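Local coordinates for SeviL (Septifer virgatus, PDB 6LF2), which binds the saccharide of asialo-GM1 as an R-type lectin of the beta-trefoil fold and probably recognises glycans of this kind on cell surfaces, at residues M4-I14 against Q43-T52; E87-Y96 against Q120-L128. One frame throughout, in Å; residues are numbered along the deposited sequence. Where two conformers were deposited one is given.

In the fold
From the N terminus of this beta-trefoil, strand 6-16 runs out, and contact 1 closes the first loop when residues 43-52 return beside it; the intervening residues carry most of the glycan pocket, and Gln43 completes it. Contact 2 opens only later, bringing 120-128 back against 87-96, so the two loops follow in series and neither encloses the other. They meet nonetheless. Strand 126-130 lies next to strand 6-16 in the same sheet, and Ile14 of contact 1 packs on Trp126 and Leu128 of contact 2, tying the chain's first strand to its last.

Contact 1. Residues M4-I14 against Q43-T52; sequences MSSVTIGKCYI and QIWSFQKSDT. With NGA (2-acetamido-2-deoxy-beta-D-galactopyranose), chain D.
Opposite the single residue Phe47, Ile9 and Gly10 share one place in the strand pairing, a classic beta bulge that shows how an extra residue can be fitted into an antiparallel pair without breaking its bonding. Phe47 O takes a strong bond from Ile9 N (2.7 Å, 163° at the hydrogen) and a weak one from Gly10 N, while Phe47 N gives one to Gly10 O at 2.9 Å. The register therefore shifts by one, with Val7 paired to Lys49 before the bulge and Cys12 to Trp45 after it.

Ile9 lies alongside Phe47, its CG2 pressed on the ring edge 3.5 Å from Phe47 CD2, while its CD1 rests on Lys49 CB. At the base of the same side chain, Cys12 SG fits against Phe47 CB at 3.9 Å. Farther along, the Ile14 CD1 methyl lies over one face of the Trp45 indole in a CH-pi contact, 4.0 Å from the centroid of the five-membered ring and 22° off its normal. On the face opposite Phe47 and Cys12, the extended arm of Gln48 (chi2 171°) carries NE2 to Thr8 OG1 at 3.2 Å, and Thr57 holds its OE1. Tyr13 leans obliquely on Ile44, whose CG1 sits 3.7 Å from Tyr13 CZ.

Gln43-Ile44-Trp45 is a QxW motif. Gln43 NE2 donates to O6 of the N-acetylgalactosamine at 2.8 Å and also to Lys38 O; with Arg22 on the amide oxygen, these bonds help fix the amide's rotation. Strand 56-60 flanks 45-50, with Tyr56 stacked on Phe47, and strand 126-130 flanks 6-16, sending Leu128 against Phe47.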
loop_
_atom_site.group_PDB
_atom_site.type_symbol
_atom_site.label_atom_id
_atom_site.label_comp_id
_atom_site.label_asym_id
_atom_site.label_seq_id
_atom_site.Cartn_x
_atom_site.Cartn_y
_atom_site.Cartn_z
ATOM N N MET B 4 14.866 -20.473 17.394
ATOM C CA MET B 4 13.954 -20.318 16.268
ATOM C C MET B 4 14.623 -19.600 15.099
ATOM O O MET B 4 15.502 -18.750 15.275
ATOM C CB MET B 4 12.704 -19.556 16.697
ATOM C CG MET B 4 11.724 -20.406 17.476
ATOM S SD MET B 4 10.399 -19.431 18.232
ATOM C CE MET B 4 9.069 -20.638 18.192
ATOM N N SER B 5 14.194 -19.962 13.890
ATOM C CA SER B 5 14.644 -19.323 12.665
ATOM C C SER B 5 13.443 -18.962 11.794
ATOM O O SER B 5 12.311 -19.413 12.008
ATOM C CB SER B 5 15.621 -20.221 11.888
ATOM O OG SER B 5 15.016 -21.464 11.548
ATOM N N SER B 6 13.721 -18.106 10.816
ATOM C CA SER B 6 12.740 -17.689 9.827
ATOM C C SER B 6 13.497 -17.278 8.578
ATOM O O SER B 6 14.688 -16.967 8.624
ATOM C CB SER B 6 11.860 -16.537 10.334
ATOM O OG SER B 6 12.645 -15.427 10.734
ATOM N N VAL B 7 12.800 -17.295 7.448
ATOM C CA VAL B 7 13.437 -16.974 6.178
ATOM C C VAL B 7 12.611 -15.893 5.494
ATOM O O VAL B 7 11.383 -16.003 5.400
ATOM C CB VAL B 7 13.618 -18.230 5.293
ATOM C CG1 VAL B 7 12.291 -18.922 5.003
ATOM C CG2 VAL B 7 14.393 -17.900 4.012
ATOM N N THR B 8 13.279 -14.819 5.087
ATOM C CA THR B 8 12.580 -13.700 4.474
ATOM C C THR B 8 11.998 -14.107 3.123
ATOM O O THR B 8 12.682 -14.725 2.291
ATOM C CB THR B 8 13.516 -12.508 4.331
ATOM O OG1 THR B 8 13.849 -12.021 5.636
ATOM C CG2 THR B 8 12.845 -11.395 3.538
ATOM N N ILE B 9 10.722 -13.754 2.939
ATOM C CA ILE B 9 9.832 -14.128 1.850
ATOM C C ILE B 9 9.726 -12.953 0.891
ATOM O O ILE B 9 9.524 -13.125 -0.319
ATOM C CB ILE B 9 8.447 -14.499 2.432
ATOM C CG1 ILE B 9 8.247 -16.005 2.499
ATOM C CG2 ILE B 9 7.300 -13.796 1.704
ATOM C CD1 ILE B 9 6.902 -16.363 3.061
ATOM N N GLY B 10 9.826 -11.751 1.442
ATOM C CA GLY B 10 9.692 -10.536 0.656
ATOM C C GLY B 10 9.778 -9.326 1.561
ATOM O O GLY B 10 9.787 -9.432 2.790
ATOM N N LYS B 11 9.838 -8.162 0.924
ATOM C CA LYS B 11 9.832 -6.878 1.607
ATOM C C LYS B 11 8.488 -6.221 1.335
ATOM O O LYS B 11 8.030 -6.215 0.188
ATOM C CB LYS B 11 10.970 -5.984 1.105
ATOM C CG LYS B 11 12.380 -6.485 1.421
ATOM C CD LYS B 11 12.797 -6.177 2.854
ATOM C CE LYS B 11 14.158 -6.786 3.161
ATOM N NZ LYS B 11 15.177 -6.399 2.146
ATOM N N CYS B 12 7.857 -5.680 2.374
ATOM C CA CYS B 12 6.494 -5.211 2.190
ATOM C C CYS B 12 6.171 -4.020 3.077
ATOM O O CYS B 12 6.758 -3.826 4.146
ATOM C CB CYS B 12 5.480 -6.329 2.457
ATOM S SG CYS B 12 5.436 -6.888 4.167
ATOM N N TYR B 13 5.216 -3.216 2.611
ATOM C CA TYR B 13 4.542 -2.267 3.477
ATOM C C TYR B 13 3.366 -2.972 4.138
ATOM O O TYR B 13 2.806 -3.926 3.588
ATOM C CB TYR B 13 4.031 -1.054 2.696
ATOM C CG TYR B 13 5.112 -0.203 2.061
ATOM C CD1 TYR B 13 5.673 0.856 2.750
ATOM C CD2 TYR B 13 5.553 -0.453 0.757
ATOM C CE1 TYR B 13 6.666 1.651 2.176
ATOM C CE2 TYR B 13 6.544 0.333 0.174
ATOM C CZ TYR B 13 7.089 1.378 0.886
ATOM O OH TYR B 13 8.074 2.169 0.338
ATOM N N ILE B 14 3.014 -2.510 5.335
ATOM C CA ILE B 14 1.936 -3.092 6.134
ATOM C C ILE B 14 0.969 -1.953 6.432
ATOM O O ILE B 14 1.220 -1.108 7.297
ATOM C CB ILE B 14 2.459 -3.765 7.412
ATOM C CG1 ILE B 14 3.452 -4.872 7.034
ATOM C CG2 ILE B 14 1.296 -4.326 8.235
ATOM C CD1 ILE B 14 4.125 -5.575 8.216
ATOM N N GLN B 43 9.017 2.260 6.794
ATOM C CA GLN B 43 7.759 1.536 6.687
ATOM C C GLN B 43 7.905 0.234 5.913
ATOM O O GLN B 43 6.904 -0.452 5.685
ATOM C CB GLN B 43 6.697 2.436 6.017
ATOM C CG GLN B 43 6.411 3.714 6.814
ATOM C CD GLN B 43 5.794 4.804 5.956
ATOM O OE1 GLN B 43 5.277 4.536 4.869
ATOM N NE2 GLN B 43 5.879 6.039 6.421
ATOM N N ILE B 44 9.119 -0.129 5.496
ATOM C CA ILE B 44 9.355 -1.358 4.747
ATOM C C ILE B 44 9.798 -2.444 5.715
ATOM O O ILE B 44 10.782 -2.266 6.449
ATOM C CB ILE B 44 10.402 -1.153 3.644
ATOM C CG1 ILE B 44 9.941 -0.020 2.716
ATOM C CG2 ILE B 44 10.608 -2.447 2.866
ATOM C CD1 ILE B 44 10.893 0.278 1.572
ATOM N N TRP B 45 9.088 -3.574 5.694
ATOM C CA TRP B 45 9.330 -4.686 6.606
ATOM C C TRP B 45 9.779 -5.924 5.849
ATOM O O TRP B 45 9.420 -6.129 4.686
ATOM C CB TRP B 45 8.069 -5.046 7.415
ATOM C CG TRP B 45 7.541 -3.922 8.247
ATOM C CD1 TRP B 45 6.790 -2.867 7.808
ATOM C CD2 TRP B 45 7.704 -3.728 9.666
ATOM N NE1 TRP B 45 6.489 -2.036 8.847
ATOM C CE2 TRP B 45 7.034 -2.532 10.001
ATOM C CE3 TRP B 45 8.358 -4.440 10.680
ATOM C CZ2 TRP B 45 6.987 -2.033 11.303
ATOM C CZ3 TRP B 45 8.312 -3.938 11.980
ATOM C CH2 TRP B 45 7.632 -2.751 12.281
ATOM N N SER B 46 10.544 -6.773 6.539
ATOM C CA SER B 46 10.834 -8.116 6.053
ATOM C C SER B 46 9.717 -9.051 6.501
ATOM O O SER B 46 9.474 -9.200 7.704
ATOM C CB SER B 46 12.180 -8.622 6.571
ATOM O OG SER B 46 13.256 -7.919 5.969
ATOM N N PHE B 47 9.039 -9.664 5.537
ATOM C CA PHE B 47 8.010 -10.661 5.802
ATOM C C PHE B 47 8.666 -12.035 5.693
ATOM O O PHE B 47 9.251 -12.361 4.653
ATOM C CB PHE B 47 6.853 -10.494 4.817
ATOM C CG PHE B 47 5.666 -11.348 5.131
ATOM C CD1 PHE B 47 4.857 -11.057 6.209
ATOM C CD2 PHE B 47 5.363 -12.445 4.346
ATOM C CE1 PHE B 47 3.751 -11.850 6.504
ATOM C CE2 PHE B 47 4.266 -13.235 4.630
ATOM C CZ PHE B 47 3.456 -12.929 5.709
ATOM N N GLN B 48 8.593 -12.829 6.770
ATOM C CA GLN B 48 9.421 -14.027 6.904
ATOM C C GLN B 48 8.568 -15.247 7.237
ATOM O O GLN B 48 7.697 -15.178 8.106
ATOM C CB GLN B 48 10.491 -13.826 7.988
ATOM C CG GLN B 48 11.270 -12.516 7.837
ATOM C CD GLN B 48 12.175 -12.206 9.018
ATOM O OE1 GLN B 48 11.887 -12.577 10.156
ATOM N NE2 GLN B 48 13.276 -11.512 8.753
ATOM N N LYS B 49 8.817 -16.354 6.542
ATOM C CA LYS B 49 8.208 -17.634 6.900
ATOM C C LYS B 49 8.926 -18.186 8.124
ATOM O O LYS B 49 10.135 -18.420 8.078
ATOM C CB LYS B 49 8.307 -18.607 5.724
ATOM C CG LYS B 49 7.912 -20.057 6.019
ATOM C CD LYS B 49 6.434 -20.292 5.793
ATOM C CE LYS B 49 5.639 -20.179 7.083
ATOM N NZ LYS B 49 6.140 -21.113 8.155
ATOM N N SER B 50 8.198 -18.370 9.223
ATOM C CA SER B 50 8.849 -18.908 10.413
ATOM C C SER B 50 9.083 -20.414 10.286
ATOM O O SER B 50 8.584 -21.089 9.378
ATOM C CB SER B 50 8.018 -18.637 11.657
ATOM O OG SER B 50 6.983 -19.605 11.798
ATOM N N ASP B 51 9.839 -20.949 11.240
ATOM C CA ASP B 51 10.063 -22.389 11.273
ATOM C C ASP B 51 8.864 -23.159 11.815
ATOM O O ASP B 51 8.904 -24.393 11.856
ATOM C CB ASP B 51 11.325 -22.712 12.083
ATOM C CG ASP B 51 11.281 -22.189 13.512
ATOM O OD1 ASP B 51 10.230 -21.699 13.971
ATOM O OD2 ASP B 51 12.335 -22.274 14.183
ATOM N N THR B 52 7.796 -22.467 12.205
ATOM C CA THR B 52 6.589 -23.108 12.708
ATOM C C THR B 52 5.518 -23.056 11.634
ATOM O O THR B 52 5.172 -21.953 11.177
ATOM C CB THR B 52 6.106 -22.406 13.971
ATOM O OG1 THR B 52 7.148 -22.450 14.957
ATOM C CG2 THR B 52 4.842 -23.068 14.521
HETATM C C1 NGA D . 7.919 10.787 10.756
HETATM C C2 NGA D . 9.437 10.808 10.931
HETATM C C3 NGA D . 10.122 9.946 9.877
HETATM C C4 NGA D . 9.470 8.565 9.809
HETATM C C5 NGA D . 7.947 8.673 9.730
HETATM C C6 NGA D . 7.273 7.302 9.771
HETATM C C7 NGA D . 10.560 12.701 11.979
HETATM C C8 NGA D . 11.375 13.941 11.752
HETATM N N2 NGA D . 9.944 12.172 10.917
HETATM O O3 NGA D . 11.472 9.778 10.260
HETATM O O4 NGA D . 9.829 7.818 10.958
HETATM O O5 NGA D . 7.485 9.438 10.818
HETATM O O6 NGA D . 7.516 6.579 8.593
HETATM O O7 NGA D . 10.474 12.222 13.109
HETATM O O HOH W 1 14.283 -23.633 12.870
HETATM O O HOH W 2 15.570 -9.880 5.683
HETATM O O HOH W 3 4.418 -0.356 6.370
#

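Contact 2. Residues E87-Y96 against Q120-L128; sequences EEVPEDKGFY and QTESEKWIL
The connection between the trefoil strands 84-88 and 96-100, built from a type I turn at Val89-Asp92 and a type II turn at Asp92-Phe95, is fastened to strand 126-130 where Tyr96 pairs with Trp126. Tyr96 N and Trp126 O lie 2.8 Å apart in one hydrogen bond, and Trp126 N and Tyr96 O make the return bond. Beside this bridge, Phe95 CE2 packs on Ile127 CB at 3.6 Å, and a water links Gly94 O to Leu128 N.

Lys125 carries the polar half. Its chain, extended to the very end (chi4 -177°), crosses Val89 at about a right angle, CE lying 3.7 Å from Val89 CG1. The ammonium then joins three carboxylates in a salt-bridge network. NZ meets Glu91 OE2 at 2.8 Å on the anti side, tilted out of the carboxylate plane. It reaches Asp92 OD2, also at 2.8 Å, nearly along its C-O axis. Glu122 OE2 is met at 2.7 Å on the syn side, again tilted out of plane. The lysine charge probably offsets the mutual repulsion of these acids.

Phe95 and Ile127 also pack on Tyr13 of the second subunit. Trp126 NE1 bonds to Leu107 O, and Glu124-Lys125-Trp126 probably occupies the place of a QxW motif of R-type lectin beta-trefoils, with Glu for Gln.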
loop_
_atom_site.group_PDB
_atom_site.type_symbol
_atom_site.label_atom_id
_atom_site.label_comp_id
_atom_site.label_asym_id
_atom_site.label_seq_id
_atom_site.Cartn_x
_atom_site.Cartn_y
_atom_site.Cartn_z
ATOM N N GLU B 87 -4.911 -14.115 8.930
ATOM C CA GLU B 87 -6.313 -14.521 8.942
ATOM C C GLU B 87 -7.042 -13.703 7.884
ATOM O O GLU B 87 -7.231 -12.496 8.052
ATOM C CB GLU B 87 -6.928 -14.313 10.319
ATOM C CG GLU B 87 -8.389 -14.746 10.420
ATOM C CD GLU B 87 -8.992 -14.458 11.790
ATOM O OE1 GLU B 87 -8.616 -15.142 12.776
ATOM O OE2 GLU B 87 -9.832 -13.533 11.883
ATOM N N GLU B 88 -7.440 -14.352 6.797
ATOM C CA GLU B 88 -8.040 -13.605 5.706
ATOM C C GLU B 88 -9.366 -13.008 6.161
ATOM O O GLU B 88 -10.088 -13.590 6.977
ATOM C CB GLU B 88 -8.221 -14.486 4.472
ATOM C CG GLU B 88 -9.331 -15.500 4.552
ATOM C CD GLU B 88 -9.412 -16.334 3.290
ATOM O OE1 GLU B 88 -8.462 -16.261 2.478
ATOM O OE2 GLU B 88 -10.423 -17.053 3.109
ATOM N N VAL B 89 -9.640 -11.798 5.682
ATOM C CA VAL B 89 -10.887 -11.100 5.968
ATOM C C VAL B 89 -11.873 -11.472 4.863
ATOM O O VAL B 89 -11.698 -11.018 3.723
ATOM C CB VAL B 89 -10.667 -9.583 6.027
ATOM C CG1 VAL B 89 -11.970 -8.844 6.206
ATOM C CG2 VAL B 89 -9.686 -9.231 7.138
ATOM N N PRO B 90 -12.900 -12.278 5.145
ATOM C CA PRO B 90 -13.765 -12.764 4.055
ATOM C C PRO B 90 -14.404 -11.650 3.247
ATOM O O PRO B 90 -14.486 -11.736 2.014
ATOM C CB PRO B 90 -14.832 -13.589 4.794
ATOM C CG PRO B 90 -14.281 -13.862 6.133
ATOM C CD PRO B 90 -13.310 -12.773 6.469
ATOM N N GLU B 91 -14.854 -10.595 3.918
ATOM C CA GLU B 91 -15.596 -9.528 3.263
ATOM C C GLU B 91 -14.708 -8.523 2.539
ATOM O O GLU B 91 -15.236 -7.704 1.777
ATOM C CB GLU B 91 -16.476 -8.804 4.294
ATOM C CG GLU B 91 -15.729 -7.989 5.358
ATOM C CD GLU B 91 -15.357 -8.771 6.609
ATOM O OE1 GLU B 91 -15.291 -10.022 6.561
ATOM O OE2 GLU B 91 -15.116 -8.124 7.659
ATOM N N ASP B 92 -13.389 -8.570 2.731
ATOM C CA ASP B 92 -12.461 -7.600 2.129
ATOM C C ASP B 92 -11.303 -8.362 1.495
ATOM O O ASP B 92 -10.250 -8.531 2.119
ATOM C CB ASP B 92 -11.947 -6.599 3.166
ATOM C CG ASP B 92 -13.049 -5.747 3.754
ATOM O OD1 ASP B 92 -13.934 -5.283 2.996
ATOM O OD2 ASP B 92 -13.025 -5.551 4.983
ATOM N N LYS B 93 -11.493 -8.785 0.247
ATOM C CA LYS B 93 -10.452 -9.515 -0.457
ATOM C C LYS B 93 -9.162 -8.703 -0.484
ATOM O O LYS B 93 -9.172 -7.490 -0.715
ATOM C CB LYS B 93 -10.914 -9.842 -1.874
ATOM C CG LYS B 93 -12.006 -10.896 -1.919
ATOM C CD LYS B 93 -11.464 -12.248 -1.460
ATOM C CE LYS B 93 -12.517 -13.354 -1.524
ATOM N NZ LYS B 93 -13.427 -13.346 -0.342
ATOM N N GLY B 94 -8.049 -9.381 -0.213
ATOM C CA GLY B 94 -6.752 -8.747 -0.179
ATOM C C GLY B 94 -6.294 -8.318 1.195
ATOM O O GLY B 94 -5.110 -7.995 1.363
ATOM N N PHE B 95 -7.185 -8.319 2.184
ATOM C CA PHE B 95 -6.843 -7.886 3.530
ATOM C C PHE B 95 -6.757 -9.070 4.485
ATOM O O PHE B 95 -7.407 -10.102 4.294
ATOM C CB PHE B 95 -7.857 -6.864 4.048
ATOM C CG PHE B 95 -7.747 -5.529 3.361
ATOM C CD1 PHE B 95 -8.392 -5.305 2.160
ATOM C CD2 PHE B 95 -6.963 -4.518 3.897
ATOM C CE1 PHE B 95 -8.283 -4.089 1.517
ATOM C CE2 PHE B 95 -6.848 -3.295 3.247
ATOM C CZ PHE B 95 -7.512 -3.087 2.058
ATOM N N TYR B 96 -5.929 -8.903 5.511
ATOM C CA TYR B 96 -5.703 -9.917 6.528
ATOM C C TYR B 96 -5.755 -9.281 7.908
ATOM O O TYR B 96 -5.348 -8.132 8.103
ATOM C CB TYR B 96 -4.333 -10.591 6.377
ATOM C CG TYR B 96 -4.139 -11.409 5.136
ATOM C CD1 TYR B 96 -4.529 -12.740 5.092
ATOM C CD2 TYR B 96 -3.531 -10.864 4.011
ATOM C CE1 TYR B 96 -4.341 -13.503 3.963
ATOM C CE2 TYR B 96 -3.339 -11.620 2.876
ATOM C CZ TYR B 96 -3.743 -12.941 2.854
ATOM O OH TYR B 96 -3.550 -13.694 1.718
ATOM N N GLN B 120 -12.425 -8.937 17.482
ATOM C CA GLN B 120 -12.280 -8.479 16.104
ATOM C C GLN B 120 -12.900 -7.094 15.951
ATOM O O GLN B 120 -14.002 -6.841 16.447
ATOM C CB GLN B 120 -12.925 -9.463 15.129
ATOM C CG GLN B 120 -12.213 -10.800 15.040
ATOM C CD GLN B 120 -12.630 -11.591 13.821
ATOM O OE1 GLN B 120 -13.589 -11.232 13.131
ATOM N NE2 GLN B 120 -11.913 -12.670 13.540
ATOM N N THR B 121 -12.175 -6.194 15.272
ATOM C CA THR B 121 -12.602 -4.820 15.034
ATOM C C THR B 121 -12.236 -4.420 13.610
ATOM O O THR B 121 -11.491 -5.112 12.918
ATOM C CB THR B 121 -11.943 -3.811 15.986
ATOM O OG1 THR B 121 -10.614 -3.536 15.518
ATOM C CG2 THR B 121 -11.878 -4.346 17.417
ATOM N N GLU B 122 -12.743 -3.262 13.193
ATOM C CA GLU B 122 -12.540 -2.800 11.825
ATOM C C GLU B 122 -11.119 -2.287 11.571
ATOM O O GLU B 122 -10.661 -2.298 10.423
ATOM C CB GLU B 122 -13.578 -1.717 11.516
ATOM C CG GLU B 122 -14.001 -1.603 10.072
ATOM C CD GLU B 122 -14.516 -2.905 9.463
ATOM O OE1 GLU B 122 -15.100 -3.755 10.178
ATOM O OE2 GLU B 122 -14.325 -3.070 8.245
ATOM N N SER B 123 -10.397 -1.856 12.607
ATOM C CA SER B 123 -9.043 -1.334 12.451
ATOM C C SER B 123 -7.959 -2.415 12.555
ATOM O O SER B 123 -6.773 -2.081 12.665
ATOM C CB SER B 123 -8.796 -0.247 13.490
ATOM O OG SER B 123 -9.293 -0.676 14.740
ATOM N N GLU B 124 -8.332 -3.691 12.506
ATOM C CA GLU B 124 -7.387 -4.797 12.488
ATOM C C GLU B 124 -7.115 -5.327 11.092
ATOM O O GLU B 124 -6.457 -6.369 10.956
ATOM C CB GLU B 124 -7.907 -5.948 13.358
ATOM C CG GLU B 124 -8.031 -5.573 14.818
ATOM C CD GLU B 124 -8.906 -6.524 15.595
ATOM O OE1 GLU B 124 -9.608 -7.347 14.968
ATOM O OE2 GLU B 124 -8.877 -6.448 16.845
ATOM N N LYS B 125 -7.643 -4.673 10.046
ATOM C CA LYS B 125 -7.535 -5.185 8.683
ATOM C C LYS B 125 -6.342 -4.533 7.997
ATOM O O LYS B 125 -6.276 -3.303 7.907
ATOM C CB LYS B 125 -8.824 -4.919 7.908
ATOM C CG LYS B 125 -10.047 -5.579 8.524
ATOM C CD LYS B 125 -11.322 -5.195 7.802
ATOM C CE LYS B 125 -12.512 -5.904 8.418
ATOM N NZ LYS B 125 -13.781 -5.609 7.672
ATOM N N TRP B 126 -5.393 -5.356 7.553
ATOM C CA TRP B 126 -4.153 -4.890 6.944
ATOM C C TRP B 126 -3.979 -5.462 5.547
ATOM O O TRP B 126 -4.369 -6.600 5.260
ATOM C CB TRP B 126 -2.923 -5.288 7.769
ATOM C CG TRP B 126 -2.976 -4.873 9.202
ATOM C CD1 TRP B 126 -3.513 -5.591 10.239
ATOM C CD2 TRP B 126 -2.454 -3.669 9.777
ATOM N NE1 TRP B 126 -3.375 -4.899 11.410
ATOM C CE2 TRP B 126 -2.726 -3.717 11.161
ATOM C CE3 TRP B 126 -1.781 -2.550 9.256
ATOM C CZ2 TRP B 126 -2.357 -2.691 12.031
ATOM C CZ3 TRP B 126 -1.420 -1.533 10.116
ATOM C CH2 TRP B 126 -1.701 -1.613 11.496
ATOM N N ILE B 127 -3.346 -4.671 4.688
ATOM C CA ILE B 127 -2.882 -5.141 3.396
ATOM C C ILE B 127 -1.360 -5.042 3.409
ATOM O O ILE B 127 -0.797 -3.996 3.756
ATOM C CB ILE B 127 -3.530 -4.346 2.246
ATOM C CG1 ILE B 127 -3.068 -4.883 0.884
ATOM C CG2 ILE B 127 -3.280 -2.851 2.407
ATOM C CD1 ILE B 127 -4.002 -4.492 -0.261
ATOM N N LEU B 128 -0.703 -6.157 3.114
ATOM C CA LEU B 128 0.750 -6.260 3.136
ATOM C C LEU B 128 1.186 -6.348 1.682
ATOM O O LEU B 128 1.011 -7.387 1.044
ATOM C CB LEU B 128 1.209 -7.485 3.923
ATOM C CG LEU B 128 0.837 -7.548 5.406
ATOM C CD1 LEU B 128 -0.541 -8.158 5.593
ATOM C CD2 LEU B 128 1.885 -8.373 6.138
HETATM O O HOH W 4 -2.419 -8.363 2.113
#